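Local coordinates for protein alpha-glucosidase ([Eubacterium] rectale, PDB 6PNR) that probably hydrolyses alpha-glycosidic bonds of sulfoquinovose-containing substrates as a glycoside hydrolase of family 31, at residues K110-Y115 and V173-Y178; F124-R129 and F190-D195. One frame throughout, in Å; residues are numbered along the deposited sequence.

Interaction 1 of 2, residues K110-Y115 and V173-Y178; sequences KEEKCY and VSTNKY
E112 reaches across to the turn that follows strand 168-174, its chain fully extended. E112 CB lies 4.0 Å from T175 OG1, and its CG passes nearer, 3.5 Å from that same OG1. With CG anti to the backbone N (chi1 179°), the carboxylate is carried on to S174 and N176. E112 OE2 accepts from S174 OG at 2.6 Å, met from above the carboxylate plane, and has a second partner in H198 NE2. Water 1 donates to OE2 and accepts from Y178 OH; water 2 joins OE1 to N176 ND2. S174 OG also accepts from N176 N, an ST turn that ties the turn to the carboxylate. Replaced by an alanine, E112 would lose its carboxylate, which is likely to leave S174 OG and H198 NE2 without this partner and the two waters less firmly placed. Alongside, K113 N points almost straight at T175 OG1 (2.9 Å, 175°), and T175 N returns a bond to K113 O. T175 CG2 meets the Y115 ring at its edge, 3.8 Å from CE2. Beyond it the strands pair antiparallel, C114 with S174 non-hydrogen-bonded and Y115 with V173 hydrogen-bonded (Y115 N to V173 O and V173 N to Y115 O, each 2.8 Å). A buried carboxylate thus fastens the turn after strand 168-174 to the start of 114-118, an outermost strand of its antiparallel sheet, its negative charge probably stabilised by the hydroxyl, imidazole and waters.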
loop_
_atom_site.group_PDB
_atom_site.type_symbol
_atom_site.label_atom_id
_atom_site.label_comp_id
_atom_site.label_asym_id
_atom_site.label_seq_id
_atom_site.Cartn_x
_atom_site.Cartn_y
_atom_site.Cartn_z
ATOM N N LYS A 110 -0.311 25.860 12.057
ATOM C CA LYS A 110 -0.878 25.403 10.793
ATOM C C LYS A 110 -0.183 26.028 9.587
ATOM O O LYS A 110 -0.047 25.374 8.550
ATOM C CB LYS A 110 -2.381 25.695 10.763
ATOM C CG LYS A 110 -3.101 25.138 9.542
ATOM C CD LYS A 110 -4.592 25.484 9.544
ATOM C CE LYS A 110 -5.310 24.849 8.351
ATOM N NZ LYS A 110 -6.779 25.114 8.348
ATOM N N GLU A 111 0.282 27.272 9.700
ATOM C CA GLU A 111 0.838 27.966 8.545
ATOM C C GLU A 111 2.315 27.660 8.302
ATOM O O GLU A 111 2.855 28.082 7.277
ATOM C CB GLU A 111 0.655 29.481 8.702
ATOM C CG GLU A 111 -0.798 29.944 8.837
ATOM C CD GLU A 111 -1.375 29.724 10.236
ATOM O OE1 GLU A 111 -0.599 29.446 11.181
ATOM O OE2 GLU A 111 -2.612 29.827 10.391
ATOM N N GLU A 112 2.973 26.955 9.212
ATOM C CA GLU A 112 4.397 26.682 9.091
ATOM C C GLU A 112 4.683 25.720 7.935
ATOM O O GLU A 112 3.896 24.817 7.635
ATOM C CB GLU A 112 4.907 26.087 10.403
ATOM C CG GLU A 112 6.376 25.716 10.429
ATOM C CD GLU A 112 6.794 25.177 11.786
ATOM O OE1 GLU A 112 5.959 25.229 12.719
ATOM O OE2 GLU A 112 7.940 24.697 11.914
ATOM N N LYS A 113 5.831 25.915 7.289
ATOM C CA LYS A 113 6.297 25.020 6.241
ATOM C C LYS A 113 7.700 24.532 6.579
ATOM O O LYS A 113 8.418 25.149 7.368
ATOM C CB LYS A 113 6.254 25.716 4.873
ATOM C CG LYS A 113 4.821 25.989 4.461
ATOM C CD LYS A 113 4.655 26.969 3.343
ATOM C CE LYS A 113 3.153 27.120 3.092
ATOM N NZ LYS A 113 2.840 28.108 2.039
ATOM N N CYS A 114 8.079 23.403 5.974
ATOM C CA CYS A 114 9.300 22.687 6.324
ATOM C C CYS A 114 9.947 22.117 5.070
ATOM O O CYS A 114 9.254 21.639 4.164
ATOM C CB CYS A 114 9.016 21.552 7.309
ATOM S SG CYS A 114 8.421 22.108 8.929
ATOM N N TYR A 115 11.275 22.133 5.036
ATOM C CA TYR A 115 11.999 21.747 3.837
ATOM C C TYR A 115 13.170 20.846 4.207
ATOM O O TYR A 115 13.753 20.959 5.289
ATOM C CB TYR A 115 12.489 22.978 3.078
ATOM C CG TYR A 115 11.385 23.971 2.786
ATOM C CD1 TYR A 115 10.653 23.896 1.609
ATOM C CD2 TYR A 115 11.068 24.978 3.696
ATOM C CE1 TYR A 115 9.645 24.796 1.341
ATOM C CE2 TYR A 115 10.058 25.881 3.440
ATOM C CZ TYR A 115 9.351 25.789 2.264
ATOM O OH TYR A 115 8.347 26.683 1.999
ATOM N N VAL A 173 14.460 22.097 7.709
ATOM C CA VAL A 173 14.475 23.544 7.888
ATOM C C VAL A 173 13.032 24.004 8.021
ATOM O O VAL A 173 12.180 23.616 7.215
ATOM C CB VAL A 173 15.143 24.244 6.694
ATOM C CG1 VAL A 173 15.045 25.779 6.823
ATOM C CG2 VAL A 173 16.586 23.802 6.560
ATOM N N SER A 174 12.763 24.845 9.016
ATOM C CA SER A 174 11.430 25.372 9.264
ATOM C C SER A 174 11.334 26.835 8.848
ATOM O O SER A 174 12.328 27.567 8.842
ATOM C CB SER A 174 11.058 25.246 10.747
ATOM O OG SER A 174 9.978 26.110 11.076
ATOM N N THR A 175 10.113 27.262 8.516
ATOM C CA THR A 175 9.884 28.665 8.201
ATOM C C THR A 175 9.924 29.561 9.441
ATOM O O THR A 175 9.886 30.782 9.297
ATOM C CB THR A 175 8.557 28.829 7.452
ATOM O OG1 THR A 175 7.499 28.182 8.166
ATOM C CG2 THR A 175 8.659 28.184 6.059
ATOM N N ASN A 176 10.006 28.990 10.635
ATOM C CA ASN A 176 10.438 29.757 11.805
ATOM C C ASN A 176 11.935 30.059 11.777
ATOM O O ASN A 176 12.447 30.581 12.773
ATOM C CB ASN A 176 10.092 29.009 13.096
ATOM C CG ASN A 176 8.603 28.846 13.289
ATOM O OD1 ASN A 176 7.812 29.647 12.799
ATOM N ND2 ASN A 176 8.211 27.794 13.996
ATOM N N LYS A 177 12.619 29.708 10.683
ATOM C CA LYS A 177 14.029 30.050 10.467
ATOM C C LYS A 177 14.936 29.378 11.497
ATOM O O LYS A 177 15.774 30.012 12.139
ATOM C CB LYS A 177 14.240 31.561 10.442
ATOM C CG LYS A 177 13.788 32.196 9.136
ATOM C CD LYS A 177 14.068 33.684 9.111
ATOM C CE LYS A 177 13.192 34.380 8.091
ATOM N NZ LYS A 177 13.506 35.825 7.978
ATOM N N TYR A 178 14.748 28.070 11.645
ATOM C CA TYR A 178 15.696 27.194 12.310
ATOM C C TYR A 178 15.841 25.932 11.465
ATOM O O TYR A 178 14.982 25.614 10.635
ATOM C CB TYR A 178 15.251 26.838 13.746
ATOM C CG TYR A 178 14.017 25.932 13.847
ATOM C CD1 TYR A 178 14.128 24.552 13.705
ATOM C CD2 TYR A 178 12.752 26.456 14.111
ATOM C CE1 TYR A 178 13.026 23.728 13.793
ATOM C CE2 TYR A 178 11.641 25.636 14.207
ATOM C CZ TYR A 178 11.783 24.270 14.043
ATOM O OH TYR A 178 10.693 23.425 14.131
HETATM O O HOH W 1 8.438 24.722 14.652
HETATM O O HOH W 2 5.223 27.417 14.185
#

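Interaction 2 of 2, residues F124-R129 and F190-D195; sequences FNLRGR and FDFRND
R127 and F192 lead a contact in which polar bonds to backbone oxygens predominate. Two main-chain bonds join the segments: G128 N gives to F192 O at 2.7 Å, and F192 N gives to R129 O at 2.9 Å. R129 O also sits at the edge of the F192 ring, near its plane. Both bonds fall at a type II beta turn from L126 to R129, whose third residue, G128, has a positive phi of 93°; a side chain there would press on the carbonyl oxygen of R127.

The side-chain hydrogen bonds across the contact come from the R127 guanidinium. Its chain bends at chi2 (73°) and brings R127 NH2 between two carbonyls, D195 O at 2.9 Å and N194 O at 3.0 Å. D195 O lies in the guanidinium plane, whereas NH2 stands well above the plane of that carbonyl; the N194 bond is tilted from both planes. Water 3 accepts from NE and donates to N194 O, so this carbonyl is gripped twice. R127 NH1 turns to E112 O and D109 O. Within 190-195, R193 in one of its two conformers forms a salt bridge with D191 side-on, NE to OD1 and NH2 to OD2. R193 N also bonds OD1, closing an Asx turn. A second Asx turn, R127 N to N125 OD1 at 3.0 Å, shapes the other segment.

The apolar contact is L126 crossing F192 obliquely: L126 CD1 lies 3.7 Å from F192 CE2, and L126 CB packs against CD2 and CE2 of the same ring.

The loop 124-129 leads from strand 114-118 into strand 130-133, the outermost neighbour of strand 188-194. F192 meets H198 and F172 edge-to-face, and F124, at the far end of the loop, packs on helix 469-481.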
loop_
_atom_site.group_PDB
_atom_site.type_symbol
_atom_site.label_atom_id
_atom_site.label_comp_id
_atom_site.label_asym_id
_atom_site.label_seq_id
_atom_site.Cartn_x
_atom_site.Cartn_y
_atom_site.Cartn_z
ATOM N N PHE A 124 9.032 19.280 -2.052
ATOM C CA PHE A 124 10.016 20.146 -1.417
ATOM C C PHE A 124 9.513 20.592 -0.046
ATOM O O PHE A 124 10.132 20.301 0.980
ATOM C CB PHE A 124 10.301 21.320 -2.358
ATOM C CG PHE A 124 11.306 22.316 -1.844
ATOM C CD1 PHE A 124 12.459 21.906 -1.200
ATOM C CD2 PHE A 124 11.111 23.675 -2.069
ATOM C CE1 PHE A 124 13.404 22.857 -0.748
ATOM C CE2 PHE A 124 12.047 24.627 -1.621
ATOM C CZ PHE A 124 13.184 24.210 -0.957
ATOM N N ASN A 125 8.364 21.266 -0.006
ATOM C CA ASN A 125 7.679 21.492 1.264
ATOM C C ASN A 125 7.155 20.165 1.796
ATOM O O ASN A 125 6.312 19.513 1.161
ATOM C CB ASN A 125 6.540 22.494 1.087
ATOM C CG ASN A 125 5.699 22.654 2.342
ATOM O OD1 ASN A 125 6.149 22.358 3.452
ATOM N ND2 ASN A 125 4.462 23.135 2.170
ATOM N N LEU A 126 7.673 19.758 2.952
ATOM C CA LEU A 126 7.336 18.494 3.580
ATOM C C LEU A 126 6.007 18.519 4.328
ATOM O O LEU A 126 5.520 17.447 4.710
ATOM C CB LEU A 126 8.442 18.088 4.563
ATOM C CG LEU A 126 9.867 18.204 4.022
ATOM C CD1 LEU A 126 10.856 17.930 5.139
ATOM C CD2 LEU A 126 10.077 17.242 2.853
ATOM N N ARG A 127 5.429 19.698 4.568
ATOM C CA ARG A 127 4.257 19.782 5.436
ATOM C C ARG A 127 3.103 18.966 4.868
ATOM O O ARG A 127 2.859 18.964 3.658
ATOM C CB ARG A 127 3.825 21.240 5.618
ATOM C CG ARG A 127 3.087 21.480 6.939
ATOM C CD ARG A 127 4.054 21.430 8.116
ATOM N NE ARG A 127 3.391 21.231 9.406
ATOM C CZ ARG A 127 2.739 22.182 10.073
ATOM N NH1 ARG A 127 2.643 23.408 9.565
ATOM N NH2 ARG A 127 2.181 21.905 11.248
ATOM N N GLY A 128 2.401 18.250 5.754
ATOM C CA GLY A 128 1.256 17.455 5.374
ATOM C C GLY A 128 1.549 16.005 5.041
ATOM O O GLY A 128 0.605 15.246 4.801
ATOM N N ARG A 129 2.819 15.590 5.026
ATOM C CA ARG A 129 3.174 14.205 4.733
ATOM C C ARG A 129 4.232 13.723 5.715
ATOM O O ARG A 129 4.763 14.493 6.519
ATOM C CB ARG A 129 3.669 14.050 3.286
ATOM C CG ARG A 129 2.579 14.282 2.235
ATOM C CD ARG A 129 3.132 14.273 0.813
ATOM N NE ARG A 129 2.081 14.525 -0.172
ATOM C CZ ARG A 129 1.784 15.730 -0.652
ATOM N NH1 ARG A 129 2.459 16.797 -0.240
ATOM N NH2 ARG A 129 0.804 15.871 -1.534
ATOM N N PHE A 190 10.012 11.212 9.694
ATOM C CA PHE A 190 9.696 12.588 10.077
ATOM C C PHE A 190 8.275 12.894 9.619
ATOM O O PHE A 190 8.000 12.956 8.415
ATOM C CB PHE A 190 10.696 13.580 9.468
ATOM C CG PHE A 190 12.033 13.629 10.177
ATOM C CD1 PHE A 190 12.497 12.537 10.902
ATOM C CD2 PHE A 190 12.809 14.781 10.140
ATOM C CE1 PHE A 190 13.716 12.583 11.552
ATOM C CE2 PHE A 190 14.032 14.838 10.789
ATOM C CZ PHE A 190 14.483 13.745 11.504
ATOM N N ASP A 191 7.377 13.108 10.577
ATOM C CA ASP A 191 5.941 13.155 10.332
ATOM C C ASP A 191 5.477 14.599 10.460
ATOM O O ASP A 191 5.459 15.151 11.565
ATOM C CB ASP A 191 5.232 12.231 11.324
ATOM C CG ASP A 191 3.716 12.257 11.206
ATOM O OD1 ASP A 191 3.159 13.015 10.381
ATOM O OD2 ASP A 191 3.073 11.483 11.951
ATOM N N PHE A 192 5.093 15.214 9.335
ATOM C CA PHE A 192 4.617 16.598 9.333
ATOM C C PHE A 192 3.122 16.690 9.016
ATOM O O PHE A 192 2.664 17.680 8.427
ATOM C CB PHE A 192 5.403 17.447 8.337
ATOM C CG PHE A 192 6.897 17.385 8.516
ATOM C CD1 PHE A 192 7.546 18.260 9.381
ATOM C CD2 PHE A 192 7.655 16.461 7.804
ATOM C CE1 PHE A 192 8.935 18.210 9.549
ATOM C CE2 PHE A 192 9.036 16.402 7.962
ATOM C CZ PHE A 192 9.680 17.286 8.837
ATOM N N ARG A 193 2.356 15.669 9.399
ATOM C CA ARG A 193 0.941 15.604 9.059
ATOM C C ARG A 193 0.044 16.364 10.032
ATOM O O ARG A 193 -1.098 16.671 9.680
ATOM C CB ARG A 193 0.490 14.142 8.978
ATOM C CG ARG A 193 1.059 13.391 7.772
ATOM C CD ARG A 193 0.722 11.902 7.822
ATOM N NE ARG A 193 1.481 11.220 8.864
ATOM C CZ ARG A 193 1.533 9.902 9.011
ATOM N NH1 ARG A 193 0.856 9.109 8.184
ATOM N NH2 ARG A 193 2.265 9.378 9.987
ATOM N N ASN A 194 0.530 16.697 11.224
ATOM C CA ASN A 194 -0.300 17.309 12.259
ATOM C C ASN A 194 -0.077 18.821 12.333
ATOM O O ASN A 194 1.058 19.294 12.246
ATOM C CB ASN A 194 -0.012 16.658 13.610
ATOM C CG ASN A 194 -0.303 15.170 13.606
ATOM O OD1 ASN A 194 0.583 14.342 13.384
ATOM N ND2 ASN A 194 -1.547 14.822 13.845
ATOM N N ASP A 195 -1.176 19.575 12.484
ATOM C CA ASP A 195 -1.103 21.038 12.472
ATOM C C ASP A 195 -0.275 21.591 13.629
ATOM O O ASP A 195 0.400 22.617 13.482
ATOM C CB ASP A 195 -2.503 21.658 12.550
ATOM C CG ASP A 195 -3.261 21.606 11.241
ATOM O OD1 ASP A 195 -2.636 21.527 10.161
ATOM O OD2 ASP A 195 -4.508 21.661 11.304
HETATM O O HOH W 3 3.775 19.105 11.159
#

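In the fold
Interactions 1 and 2 lie about 10 Å apart, centre to centre, and their segments alternate along the chain. They touch directly: E112 O probably accepts from R127 NH1, and C114 O from L126 N. Interaction 1 is the more buried, at the edge of the eight-stranded antiparallel sheet, where a carboxylate and waters supplement regular strand pairing. Interaction 2 is partly exposed and belongs to the six-stranded sheet, where a turn and an arginine meet backbone carbonyls. The loop 124-129 thus joins an outermost strand of one sheet, 114-118, to an outermost strand of the other, 130-133, and H198 serves both contacts, bonding E112 in one and meeting the F192 ring in the other.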